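LEOA (Escherichia coli, PDB 4AUR) probably binds and hydrolyses GTP as a bacterial member of the dynamin family, with a globular GTPase domain carried on a long helical stalk. Local coordinates at residues A[309-313]-A[395-400]; A[443-447]-A[534-538]; A[317-321]-A[388-392]. All blocks are in the same frame, centred on the assembly; numbering follows the deposited sequence.

Interaction 1: residues A[309-313]-A[395-400]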
ATOM      1  N   ARG A 309     -18.453 -12.623  -4.890  1.00 29.94           N
ATOM      2  CA  ARG A 309     -18.172 -14.040  -4.793  1.00 28.42           C
ATOM      3  C   ARG A 309     -19.187 -14.805  -3.939  1.00 28.33           C
ATOM      4  O   ARG A 309     -19.548 -15.915  -4.272  1.00 30.89           O
ATOM      5  CB  ARG A 309     -16.774 -14.242  -4.244  1.00 29.25           C
ATOM      6  CG  ARG A 309     -16.396 -15.680  -3.965  1.00 32.22           C
ATOM      7  CD  ARG A 309     -14.916 -15.780  -3.662  1.00 34.11           C
ATOM      8  NE  ARG A 309     -14.504 -17.160  -3.416  1.00 37.59           N
ATOM      9  CZ  ARG A 309     -13.257 -17.623  -3.572  1.00 40.28           C
ATOM     10  NH1 ARG A 309     -12.270 -16.816  -3.982  1.00 39.27           N
ATOM     11  NH2 ARG A 309     -12.984 -18.906  -3.308  1.00 40.02           N
ATOM     12  N   PHE A 310     -19.660 -14.233  -2.844  1.00 27.82           N
ATOM     13  CA  PHE A 310     -20.613 -14.947  -1.997  1.00 26.71           C
ATOM     14  C   PHE A 310     -21.979 -15.039  -2.651  1.00 26.53           C
ATOM     15  O   PHE A 310     -22.700 -15.985  -2.427  1.00 25.72           O
ATOM     16  CB  PHE A 310     -20.770 -14.283  -0.621  1.00 25.54           C
ATOM     17  CG  PHE A 310     -19.505 -14.227   0.201  1.00 25.28           C
ATOM     18  CD1 PHE A 310     -18.461 -15.120   0.002  1.00 25.10           C
ATOM     19  CD2 PHE A 310     -19.370 -13.276   1.199  1.00 24.68           C
ATOM     20  CE1 PHE A 310     -17.322 -15.049   0.777  1.00 24.43           C
ATOM     21  CE2 PHE A 310     -18.229 -13.214   1.974  1.00 23.55           C
ATOM     22  CZ  PHE A 310     -17.219 -14.108   1.773  1.00 23.81           C
ATOM     23  N   SER A 311     -22.350 -14.050  -3.448  1.00 28.02           N
ATOM     24  CA  SER A 311     -23.668 -14.053  -4.079  1.00 28.68           C
ATOM     25  C   SER A 311     -23.656 -14.974  -5.281  1.00 28.54           C
ATOM     26  O   SER A 311     -24.659 -15.603  -5.582  1.00 28.81           O
ATOM     27  CB  SER A 311     -24.090 -12.640  -4.454  1.00 30.61           C
ATOM     28  OG  SER A 311     -23.958 -11.789  -3.309  1.00 33.22           O
ATOM     29  N   ASN A 312     -22.510 -15.099  -5.934  1.00 29.19           N
ATOM     30  CA  ASN A 312     -22.343 -16.134  -6.949  1.00 32.46           C
ATOM     31  C   ASN A 312     -22.456 -17.548  -6.434  1.00 29.23           C
ATOM     32  O   ASN A 312     -23.103 -18.358  -7.047  1.00 28.62           O
ATOM     33  CB  ASN A 312     -20.989 -15.995  -7.625  1.00 35.98           C
ATOM     34  CG  ASN A 312     -20.949 -14.817  -8.554  1.00 40.99           C
ATOM     35  OD1 ASN A 312     -22.013 -14.271  -8.929  1.00 43.13           O
ATOM     36  ND2 ASN A 312     -19.732 -14.399  -8.936  1.00 43.30           N
ATOM     37  N   ASP A 313     -21.765 -17.828  -5.334  1.00 28.53           N
ATOM     38  CA  ASP A 313     -21.828 -19.110  -4.629  1.00 27.41           C
ATOM     39  C   ASP A 313     -23.228 -19.509  -4.301  1.00 26.36           C
ATOM     40  O   ASP A 313     -23.616 -20.654  -4.459  1.00 26.34           O
ATOM     41  CB  ASP A 313     -21.094 -19.016  -3.306  1.00 26.56           C
ATOM     42  CG  ASP A 313     -19.613 -18.956  -3.477  1.00 27.04           C
ATOM     43  OD1 ASP A 313     -19.165 -19.143  -4.637  1.00 26.85           O
ATOM     44  OD2 ASP A 313     -18.911 -18.724  -2.465  1.00 25.20           O
ATOM     45  N   ASP A 395     -16.913 -21.967   1.850  1.00 33.53           N
ATOM     46  CA  ASP A 395     -16.211 -20.975   1.053  1.00 34.75           C
ATOM     47  C   ASP A 395     -16.361 -19.611   1.668  1.00 31.64           C
ATOM     48  O   ASP A 395     -15.411 -18.871   1.795  1.00 30.56           O
ATOM     49  CB  ASP A 395     -16.691 -20.910  -0.376  1.00 37.18           C
ATOM     50  CG  ASP A 395     -15.756 -20.106  -1.232  1.00 39.21           C
ATOM     51  OD1 ASP A 395     -14.536 -20.306  -1.073  1.00 41.50           O
ATOM     52  OD2 ASP A 395     -16.216 -19.269  -2.036  1.00 44.06           O
ATOM     53  N   ILE A 396     -17.570 -19.275   2.050  1.00 30.08           N
ATOM     54  CA  ILE A 396     -17.784 -18.046   2.765  1.00 28.37           C
ATOM     55  C   ILE A 396     -16.844 -18.015   3.956  1.00 28.43           C
ATOM     56  O   ILE A 396     -16.136 -17.052   4.170  1.00 28.76           O
ATOM     57  CB  ILE A 396     -19.231 -17.920   3.227  1.00 26.57           C
ATOM     58  CG1 ILE A 396     -20.120 -17.686   2.018  1.00 26.08           C
ATOM     59  CG2 ILE A 396     -19.352 -16.762   4.202  1.00 27.45           C
ATOM     60  CD1 ILE A 396     -21.590 -17.812   2.302  1.00 27.83           C
ATOM     61  N   THR A 397     -16.827 -19.105   4.701  1.00 30.17           N
ATOM     62  CA  THR A 397     -16.061 -19.212   5.924  1.00 30.59           C
ATOM     63  C   THR A 397     -14.575 -19.182   5.623  1.00 31.46           C
ATOM     64  O   THR A 397     -13.808 -18.630   6.377  1.00 34.09           O
ATOM     65  CB  THR A 397     -16.516 -20.471   6.702  1.00 31.58           C
ATOM     66  OG1 THR A 397     -17.715 -20.145   7.407  1.00 30.67           O
ATOM     67  CG2 THR A 397     -15.480 -20.986   7.673  1.00 32.68           C
ATOM     68  N   ARG A 398     -14.149 -19.736   4.511  1.00 33.70           N
ATOM     69  CA  ARG A 398     -12.731 -19.669   4.199  1.00 38.35           C
ATOM     70  C   ARG A 398     -12.258 -18.227   3.899  1.00 36.39           C
ATOM     71  O   ARG A 398     -11.187 -17.810   4.343  1.00 39.17           O
ATOM     72  CB  ARG A 398     -12.373 -20.619   3.045  1.00 43.79           C
ATOM     73  CG  ARG A 398     -10.976 -20.378   2.499  1.00 50.30           C
ATOM     74  CD  ARG A 398     -10.365 -21.549   1.746  1.00 58.67           C
ATOM     75  NE  ARG A 398      -8.910 -21.367   1.678  1.00 63.93           N
ATOM     76  CZ  ARG A 398      -8.051 -22.247   1.178  1.00 68.19           C
ATOM     77  NH1 ARG A 398      -8.481 -23.399   0.671  1.00 66.03           N
ATOM     78  NH2 ARG A 398      -6.751 -21.967   1.184  1.00 71.46           N
ATOM     79  N   GLN A 399     -13.051 -17.491   3.131  1.00 33.35           N
ATOM     80  CA  GLN A 399     -12.702 -16.147   2.692  1.00 31.67           C
ATOM     81  C   GLN A 399     -12.764 -15.103   3.818  1.00 30.89           C
ATOM     82  O   GLN A 399     -11.918 -14.219   3.910  1.00 28.49           O
ATOM     83  CB  GLN A 399     -13.653 -15.725   1.580  1.00 30.72           C
ATOM     84  CG  GLN A 399     -13.511 -16.525   0.315  1.00 30.59           C
ATOM     85  CD  GLN A 399     -12.072 -16.781  -0.053  1.00 31.54           C
ATOM     86  OE1 GLN A 399     -11.257 -15.872  -0.123  1.00 30.99           O
ATOM     87  NE2 GLN A 399     -11.758 -18.036  -0.310  1.00 33.15           N
ATOM     88  N   LEU A 400     -13.786 -15.203   4.657  1.00 30.43           N
ATOM     89  CA  LEU A 400     -13.883 -14.377   5.859  1.00 29.71           C
ATOM     90  C   LEU A 400     -12.648 -14.547   6.720  1.00 31.25           C
ATOM     91  O   LEU A 400     -12.152 -13.595   7.321  1.00 34.29           O
ATOM     92  CB  LEU A 400     -15.083 -14.800   6.682  1.00 27.19           C
ATOM     93  CG  LEU A 400     -16.416 -14.466   6.076  1.00 26.84           C
ATOM     94  CD1 LEU A 400     -17.513 -14.825   7.057  1.00 26.90           C
ATOM     95  CD2 LEU A 400     -16.468 -12.998   5.707  1.00 26.90           C
TER
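In the dynamin-like helical domain, the long helix 275-343 runs antiparallel to helix 368-408, and the Phe310 side chain of the first is a knob in the hole formed by Asp395, Ile396, Gln399 and Leu400 of the second. The short segments 309-313 and 395-400 lie at 169° to each other, their axes 10.6 Å apart. Phe310 CG stands beside the backbone N (chi1 -61°), which brings the far end of the ring up to the partner helix: Phe310 CE1 lies 3.6 Å from Ile396 CA. The side chain of Ile396 comes over one face of the ring in a CH-pi contact, Ile396 CG1 being 4.1 Å from the centroid of the Phe310 ring. Gln399 CB meets the same ring at its edge, and Leu400 CD2 approaches CE2 obliquely. Val539 of helix 530-544 also touches Phe310.

Beside the ring runs a salt bridge. Arg309, extended from CG to NE with CG anti to the backbone N, reaches across and grips the Asp395 carboxylate side-on. Arg309 NE donates to Asp395 OD2 at 3.0 Å, nearly in the guanidinium plane, while Arg309 NH2 donates to Asp395 OD1 at 3.1 Å in a bond that is more bent and tilted from that plane. Both carboxylate oxygens use their syn lone pairs. The amide of Gln399 stacks over one face of the same guanidinium, the two planes 22° apart, with its NE2 offset toward the rim; Gln399 NE2 and Arg309 NH2 are both donors and make no hydrogen bond.

Asp313, one helical turn on from Arg309, also faces Asp395. Two N-H bonds thus fix the Asp395 carboxylate, which the positive charge of Arg309 would probably help keep ionised.

Interaction 2: residues A[443-447]-A[534-538]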
ATOM      1  N   THR A 443     -21.980 -16.268  13.036  1.00 33.39           N
ATOM      2  CA  THR A 443     -23.355 -16.494  12.689  1.00 31.87           C
ATOM      3  C   THR A 443     -23.467 -17.584  11.638  1.00 31.83           C
ATOM      4  O   THR A 443     -24.422 -18.328  11.642  1.00 34.34           O
ATOM      5  CB  THR A 443     -24.013 -15.211  12.185  1.00 31.25           C
ATOM      6  OG1 THR A 443     -23.791 -14.195  13.153  1.00 33.00           O
ATOM      7  CG2 THR A 443     -25.511 -15.382  12.000  1.00 29.93           C
ATOM      8  N   ILE A 444     -22.474 -17.713  10.774  1.00 31.79           N
ATOM      9  CA  ILE A 444     -22.496 -18.741   9.730  1.00 33.52           C
ATOM     10  C   ILE A 444     -22.101 -20.128  10.215  1.00 37.80           C
ATOM     11  O   ILE A 444     -22.605 -21.132   9.706  1.00 36.99           O
ATOM     12  CB  ILE A 444     -21.617 -18.317   8.544  1.00 31.90           C
ATOM     13  CG1 ILE A 444     -22.355 -17.190   7.814  1.00 30.66           C
ATOM     14  CG2 ILE A 444     -21.284 -19.495   7.628  1.00 31.18           C
ATOM     15  CD1 ILE A 444     -21.675 -16.675   6.582  1.00 31.11           C
ATOM     16  N   GLY A 445     -21.211 -20.180  11.200  1.00 42.57           N
ATOM     17  CA  GLY A 445     -20.821 -21.435  11.819  1.00 45.40           C
ATOM     18  C   GLY A 445     -21.898 -22.041  12.708  1.00 45.97           C
ATOM     19  O   GLY A 445     -21.777 -23.192  13.096  1.00 45.75           O
ATOM     20  N   LYS A 446     -22.931 -21.267  13.039  1.00 48.28           N
ATOM     21  CA  LYS A 446     -24.073 -21.762  13.813  1.00 53.09           C
ATOM     22  C   LYS A 446     -25.245 -22.118  12.914  1.00 52.14           C
ATOM     23  O   LYS A 446     -26.025 -22.992  13.248  1.00 55.63           O
ATOM     24  CB  LYS A 446     -24.533 -20.737  14.857  1.00 60.78           C
ATOM     25  CG  LYS A 446     -25.972 -20.961  15.330  1.00 69.00           C
ATOM     26  CD  LYS A 446     -26.321 -20.164  16.583  1.00 78.44           C
ATOM     27  CE  LYS A 446     -27.626 -20.657  17.218  1.00 79.82           C
ATOM     28  NZ  LYS A 446     -27.800 -20.176  18.622  1.00 76.28           N
ATOM     29  N   LEU A 447     -25.398 -21.426  11.794  1.00 49.50           N
ATOM     30  CA  LEU A 447     -26.410 -21.803  10.821  1.00 48.54           C
ATOM     31  C   LEU A 447     -26.123 -23.199  10.287  1.00 48.10           C
ATOM     32  O   LEU A 447     -26.999 -24.054  10.298  1.00 52.81           O
ATOM     33  CB  LEU A 447     -26.444 -20.816   9.655  1.00 47.65           C
ATOM     34  CG  LEU A 447     -26.895 -19.409  10.020  1.00 48.05           C
ATOM     35  CD1 LEU A 447     -26.813 -18.511   8.796  1.00 48.41           C
ATOM     36  CD2 LEU A 447     -28.293 -19.395  10.629  1.00 49.03           C
ATOM     37  N   GLN A 534     -30.626 -18.253   4.854  1.00 29.84           N
ATOM     38  CA  GLN A 534     -30.106 -17.702   6.081  1.00 30.70           C
ATOM     39  C   GLN A 534     -28.715 -17.102   5.884  1.00 28.77           C
ATOM     40  O   GLN A 534     -28.477 -15.986   6.300  1.00 30.15           O
ATOM     41  CB  GLN A 534     -30.152 -18.752   7.196  1.00 32.31           C
ATOM     42  CG  GLN A 534     -31.570 -18.994   7.689  1.00 33.64           C
ATOM     43  CD  GLN A 534     -31.749 -20.285   8.477  1.00 37.15           C
ATOM     44  OE1 GLN A 534     -30.784 -21.020   8.762  1.00 37.36           O
ATOM     45  NE2 GLN A 534     -33.016 -20.572   8.843  1.00 38.58           N
HETATM   46  N   MSE A 535     -27.820 -17.815   5.214  1.00 27.69           N
HETATM   47  CA  MSE A 535     -26.505 -17.284   4.886  1.00 27.28           C
HETATM   48  C   MSE A 535     -26.578 -16.097   3.962  1.00 27.47           C
HETATM   49  O   MSE A 535     -25.724 -15.249   3.993  1.00 29.13           O
HETATM   50  CB  MSE A 535     -25.660 -18.320   4.170  1.00 28.02           C
HETATM   51  CG  MSE A 535     -25.275 -19.460   5.098  1.00 30.70           C
HETATM   52 SE   MSE A 535     -24.129 -20.842   4.258  1.00 33.79          SE
HETATM   53  CE  MSE A 535     -25.369 -22.365   4.413  1.00 34.52           C
ATOM     54  N   GLU A 536     -27.565 -16.034   3.095  1.00 28.10           N
ATOM     55  CA  GLU A 536     -27.677 -14.917   2.190  1.00 29.44           C
ATOM     56  C   GLU A 536     -27.967 -13.636   2.979  1.00 31.41           C
ATOM     57  O   GLU A 536     -27.377 -12.583   2.717  1.00 31.29           O
ATOM     58  CB  GLU A 536     -28.770 -15.172   1.161  1.00 29.88           C
ATOM     59  CG  GLU A 536     -29.280 -13.912   0.495  1.00 30.73           C
ATOM     60  CD  GLU A 536     -30.188 -14.203  -0.669  1.00 29.52           C
ATOM     61  OE1 GLU A 536     -31.368 -14.544  -0.422  1.00 27.20           O
ATOM     62  OE2 GLU A 536     -29.704 -14.075  -1.826  1.00 29.94           O
ATOM     63  N   GLN A 537     -28.888 -13.751   3.927  1.00 32.14           N
ATOM     64  CA  GLN A 537     -29.185 -12.710   4.917  1.00 33.92           C
ATOM     65  C   GLN A 537     -27.912 -12.167   5.596  1.00 32.21           C
ATOM     66  O   GLN A 537     -27.636 -10.960   5.582  1.00 32.08           O
ATOM     67  CB  GLN A 537     -30.088 -13.332   5.967  1.00 39.78           C
ATOM     68  CG  GLN A 537     -31.188 -12.487   6.559  1.00 45.79           C
ATOM     69  CD  GLN A 537     -31.887 -13.258   7.687  1.00 52.73           C
ATOM     70  OE1 GLN A 537     -32.040 -14.497   7.631  1.00 55.59           O
ATOM     71  NE2 GLN A 537     -32.294 -12.533   8.730  1.00 56.55           N
ATOM     72  N   VAL A 538     -27.110 -13.068   6.139  1.00 29.32           N
ATOM     73  CA  VAL A 538     -25.869 -12.681   6.785  1.00 27.57           C
ATOM     74  C   VAL A 538     -24.950 -11.984   5.834  1.00 28.18           C
ATOM     75  O   VAL A 538     -24.300 -11.029   6.195  1.00 31.52           O
ATOM     76  CB  VAL A 538     -25.098 -13.894   7.298  1.00 27.55           C
ATOM     77  CG1 VAL A 538     -23.747 -13.473   7.884  1.00 27.75           C
ATOM     78  CG2 VAL A 538     -25.949 -14.675   8.300  1.00 27.42           C
TER
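Leu447 lays its two methyls against the backbone and side chain of Gln534, crossing it obliquely. Leu447 CD1 lies 3.7 Å from Gln534 CB and also faces the backbone N and CG of Met535, a selenomethionine here. Leu447 CD2 comes 3.5 Å from Gln534 OE1, a plain van der Waals contact with the amide end. One turn along helix 530-544, Val538 divides its two methyls: CG1 to Ile444, CG2 to Leu447 and Thr443. Val538 CG1, anti to the backbone N (chi1 176°), takes CG1 and CD1 of Ile444, each at 4.0 Å. Val538 CG2 meets both Leu447 CD1 and, at 3.8 Å, Thr443 CG2, the side chains of Val538 and Thr443 lying alongside and pointing opposite ways. The hydroxyl of Thr443 is turned back to its own helix, bonded to Ala439 O.

No hydrogen bond crosses between the segments, and the seam is closed mainly by aliphatic groups. Behind it, Ile444 also touches Ser393 and Thr397 of helix 368-408, while Met535 rests on Leu392. The segments run at 176° with axes 10.2 Å apart, the nearly straight antiparallel packing of a helical bundle, here within the dynamin-like helical domain.

Interaction 3: residues A[317-321]-A[388-392]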
ATOM      1  N   SER A 317     -25.055 -22.652  -5.866  1.00 27.09           N
ATOM      2  CA  SER A 317     -25.734 -23.446  -4.885  1.00 25.23           C
ATOM      3  C   SER A 317     -27.201 -23.637  -5.231  1.00 25.57           C
ATOM      4  O   SER A 317     -27.670 -24.770  -5.411  1.00 24.90           O
ATOM      5  CB  SER A 317     -25.613 -22.766  -3.534  1.00 24.21           C
ATOM      6  OG  SER A 317     -24.285 -22.888  -3.072  1.00 23.12           O
ATOM      7  N   ARG A 318     -27.932 -22.542  -5.361  1.00 23.23           N
ATOM      8  CA  ARG A 318     -29.336 -22.683  -5.632  1.00 23.60           C
ATOM      9  C   ARG A 318     -29.573 -23.455  -6.906  1.00 23.26           C
ATOM     10  O   ARG A 318     -30.446 -24.286  -6.953  1.00 23.95           O
ATOM     11  CB  ARG A 318     -30.023 -21.331  -5.694  1.00 24.57           C
ATOM     12  CG  ARG A 318     -29.978 -20.579  -4.375  1.00 25.04           C
ATOM     13  CD  ARG A 318     -31.185 -19.700  -4.186  1.00 26.12           C
ATOM     14  NE  ARG A 318     -30.804 -18.356  -3.759  1.00 27.73           N
ATOM     15  CZ  ARG A 318     -31.130 -17.794  -2.601  1.00 26.37           C
ATOM     16  NH1 ARG A 318     -31.828 -18.436  -1.681  1.00 26.95           N
ATOM     17  NH2 ARG A 318     -30.742 -16.569  -2.371  1.00 27.04           N
ATOM     18  N   ILE A 319     -28.799 -23.167  -7.948  1.00 24.72           N
ATOM     19  CA  ILE A 319     -28.933 -23.853  -9.237  1.00 23.53           C
ATOM     20  C   ILE A 319     -28.699 -25.350  -9.080  1.00 25.49           C
ATOM     21  O   ILE A 319     -29.340 -26.154  -9.732  1.00 25.07           O
ATOM     22  CB  ILE A 319     -27.932 -23.290 -10.242  1.00 22.94           C
ATOM     23  CG1 ILE A 319     -28.493 -22.031 -10.857  1.00 23.39           C
ATOM     24  CG2 ILE A 319     -27.586 -24.292 -11.346  1.00 22.95           C
ATOM     25  CD1 ILE A 319     -27.459 -21.244 -11.631  1.00 24.57           C
ATOM     26  N   GLU A 320     -27.770 -25.718  -8.210  1.00 27.41           N
ATOM     27  CA  GLU A 320     -27.466 -27.104  -8.006  1.00 30.50           C
ATOM     28  C   GLU A 320     -28.592 -27.841  -7.272  1.00 29.79           C
ATOM     29  O   GLU A 320     -29.014 -28.911  -7.688  1.00 31.74           O
ATOM     30  CB  GLU A 320     -26.155 -27.259  -7.257  1.00 33.50           C
ATOM     31  CG  GLU A 320     -25.581 -28.635  -7.474  1.00 39.44           C
ATOM     32  CD  GLU A 320     -24.248 -28.835  -6.806  1.00 46.39           C
ATOM     33  OE1 GLU A 320     -23.562 -27.809  -6.537  1.00 45.52           O
ATOM     34  OE2 GLU A 320     -23.908 -30.028  -6.574  1.00 49.37           O
ATOM     35  N   VAL A 321     -29.081 -27.270  -6.190  1.00 27.71           N
ATOM     36  CA  VAL A 321     -30.176 -27.856  -5.471  1.00 25.82           C
ATOM     37  C   VAL A 321     -31.392 -28.015  -6.362  1.00 25.95           C
ATOM     38  O   VAL A 321     -32.047 -29.050  -6.319  1.00 25.29           O
ATOM     39  CB  VAL A 321     -30.512 -27.007  -4.253  1.00 27.06           C
ATOM     40  CG1 VAL A 321     -31.896 -27.343  -3.676  1.00 26.77           C
ATOM     41  CG2 VAL A 321     -29.406 -27.194  -3.219  1.00 28.16           C
ATOM     42  N   VAL A 388     -24.423 -29.455  -0.295  1.00 28.33           N
ATOM     43  CA  VAL A 388     -24.249 -28.265  -1.130  1.00 29.48           C
ATOM     44  C   VAL A 388     -24.137 -27.037  -0.241  1.00 30.55           C
ATOM     45  O   VAL A 388     -23.250 -26.201  -0.405  1.00 30.24           O
ATOM     46  CB  VAL A 388     -25.429 -28.086  -2.118  1.00 30.74           C
ATOM     47  CG1 VAL A 388     -25.524 -26.656  -2.669  1.00 30.19           C
ATOM     48  CG2 VAL A 388     -25.301 -29.086  -3.265  1.00 31.49           C
ATOM     49  N   SER A 389     -25.044 -26.945   0.712  1.00 29.83           N
ATOM     50  CA  SER A 389     -25.063 -25.836   1.627  1.00 30.91           C
ATOM     51  C   SER A 389     -23.835 -25.858   2.535  1.00 32.08           C
ATOM     52  O   SER A 389     -23.411 -24.816   3.059  1.00 32.54           O
ATOM     53  CB  SER A 389     -26.335 -25.880   2.466  1.00 30.76           C
ATOM     54  OG  SER A 389     -26.087 -26.634   3.617  1.00 34.49           O
ATOM     55  N   GLN A 390     -23.258 -27.037   2.719  1.00 30.88           N
ATOM     56  CA  GLN A 390     -22.056 -27.128   3.485  1.00 32.64           C
ATOM     57  C   GLN A 390     -20.842 -26.634   2.724  1.00 31.67           C
ATOM     58  O   GLN A 390     -19.961 -26.044   3.317  1.00 33.52           O
ATOM     59  CB  GLN A 390     -21.803 -28.548   3.962  1.00 34.75           C
ATOM     60  CG  GLN A 390     -20.935 -28.587   5.223  1.00 37.38           C
ATOM     61  CD  GLN A 390     -21.738 -28.464   6.513  1.00 38.43           C
ATOM     62  OE1 GLN A 390     -22.969 -28.601   6.538  1.00 39.50           O
ATOM     63  NE2 GLN A 390     -21.034 -28.221   7.599  1.00 41.38           N
ATOM     64  N   ARG A 391     -20.778 -26.893   1.429  1.00 31.28           N
ATOM     65  CA  ARG A 391     -19.685 -26.376   0.615  1.00 31.93           C
ATOM     66  C   ARG A 391     -19.767 -24.868   0.462  1.00 31.53           C
ATOM     67  O   ARG A 391     -18.751 -24.204   0.300  1.00 33.60           O
ATOM     68  CB  ARG A 391     -19.659 -27.024  -0.762  1.00 35.53           C
ATOM     69  CG  ARG A 391     -18.919 -28.347  -0.762  1.00 39.53           C
ATOM     70  CD  ARG A 391     -18.848 -28.984  -2.143  1.00 42.74           C
ATOM     71  NE  ARG A 391     -19.937 -29.940  -2.340  1.00 44.59           N
ATOM     72  CZ  ARG A 391     -20.987 -29.755  -3.131  1.00 45.50           C
ATOM     73  NH1 ARG A 391     -21.136 -28.636  -3.854  1.00 44.00           N
ATOM     74  NH2 ARG A 391     -21.901 -30.714  -3.192  1.00 44.63           N
ATOM     75  N   LEU A 392     -20.973 -24.328   0.512  1.00 29.48           N
ATOM     76  CA  LEU A 392     -21.149 -22.905   0.431  1.00 28.72           C
ATOM     77  C   LEU A 392     -20.670 -22.249   1.724  1.00 28.35           C
ATOM     78  O   LEU A 392     -19.966 -21.259   1.675  1.00 29.65           O
ATOM     79  CB  LEU A 392     -22.614 -22.559   0.126  1.00 28.36           C
ATOM     80  CG  LEU A 392     -23.155 -21.182   0.510  1.00 27.59           C
ATOM     81  CD1 LEU A 392     -22.404 -20.077  -0.211  1.00 27.78           C
ATOM     82  CD2 LEU A 392     -24.635 -21.136   0.177  1.00 27.19           C
TER
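Glu320 OE1 faces Arg391 NH1 at 3.7 Å in a long salt bridge that joins two antiparallel helices, 275-343 and 368-408, of the dynamin-like helical bundle. The oxygen lies at the edge of the guanidinium, near its plane, and the carboxylate and guanidinium planes are 23° apart although the two side chains cross at about a right angle. Such a separation makes the pair an electrostatic attraction rather than a close bidentate grip. Glu320 extends beyond CG with that atom anti to the backbone N (chi1 -159°); Arg391 bends at chi3, which turns its guanidinium back toward Glu320.

On its way to the arginine the carboxylate passes over Val388: Glu320 CD is 3.7 Å from Val388 CG2. The other branch, Val388 CG1, packs against Ser317 CA and, at 4.0 Å, Val321 CG2. Val388 thus meets the carboxylate with CG2 and the apolar side of the contact with CG1. Around that side, Val321 also touches Met524 and Phe525 of helix 521-528, and Leu392 leans on Ile532 of helix 530-544.

Ser317 is buried and faces Val388, with 6.3 Å between Ser317 CA and Val388 CA. Its hydroxyl is satisfied within its own helix by a hydrogen bond to Asp313 O, so its contact with the facing leucine is one of packing: Ser317 OG rests 3.6 Å from Leu392 CB and 3.7 Å from Leu392 CD2.

In the fold
All three contacts belong to one bundle in the helical domain. Interactions 1 and 3 join the same two helices, 275-343 and 368-408, with centres about 12 Å apart; interaction 3 is nested inside the loop that interaction 1 closes, and Asp313 CB meets Leu392 CD1 at 3.5 Å between them. Interaction 2 adds helices 430-447 and 530-544. Its centre is about 11 Å from that of interaction 1, where Ile444 CD1 packs on Ile396 CG2, and about 14 Å from that of interaction 3, where Glu536 OE2 bridges to Arg318 NH2 at 2.8 Å. The contacts thereby join four helices of one bundle, in the helical part of the molecule away from the GTPase domain.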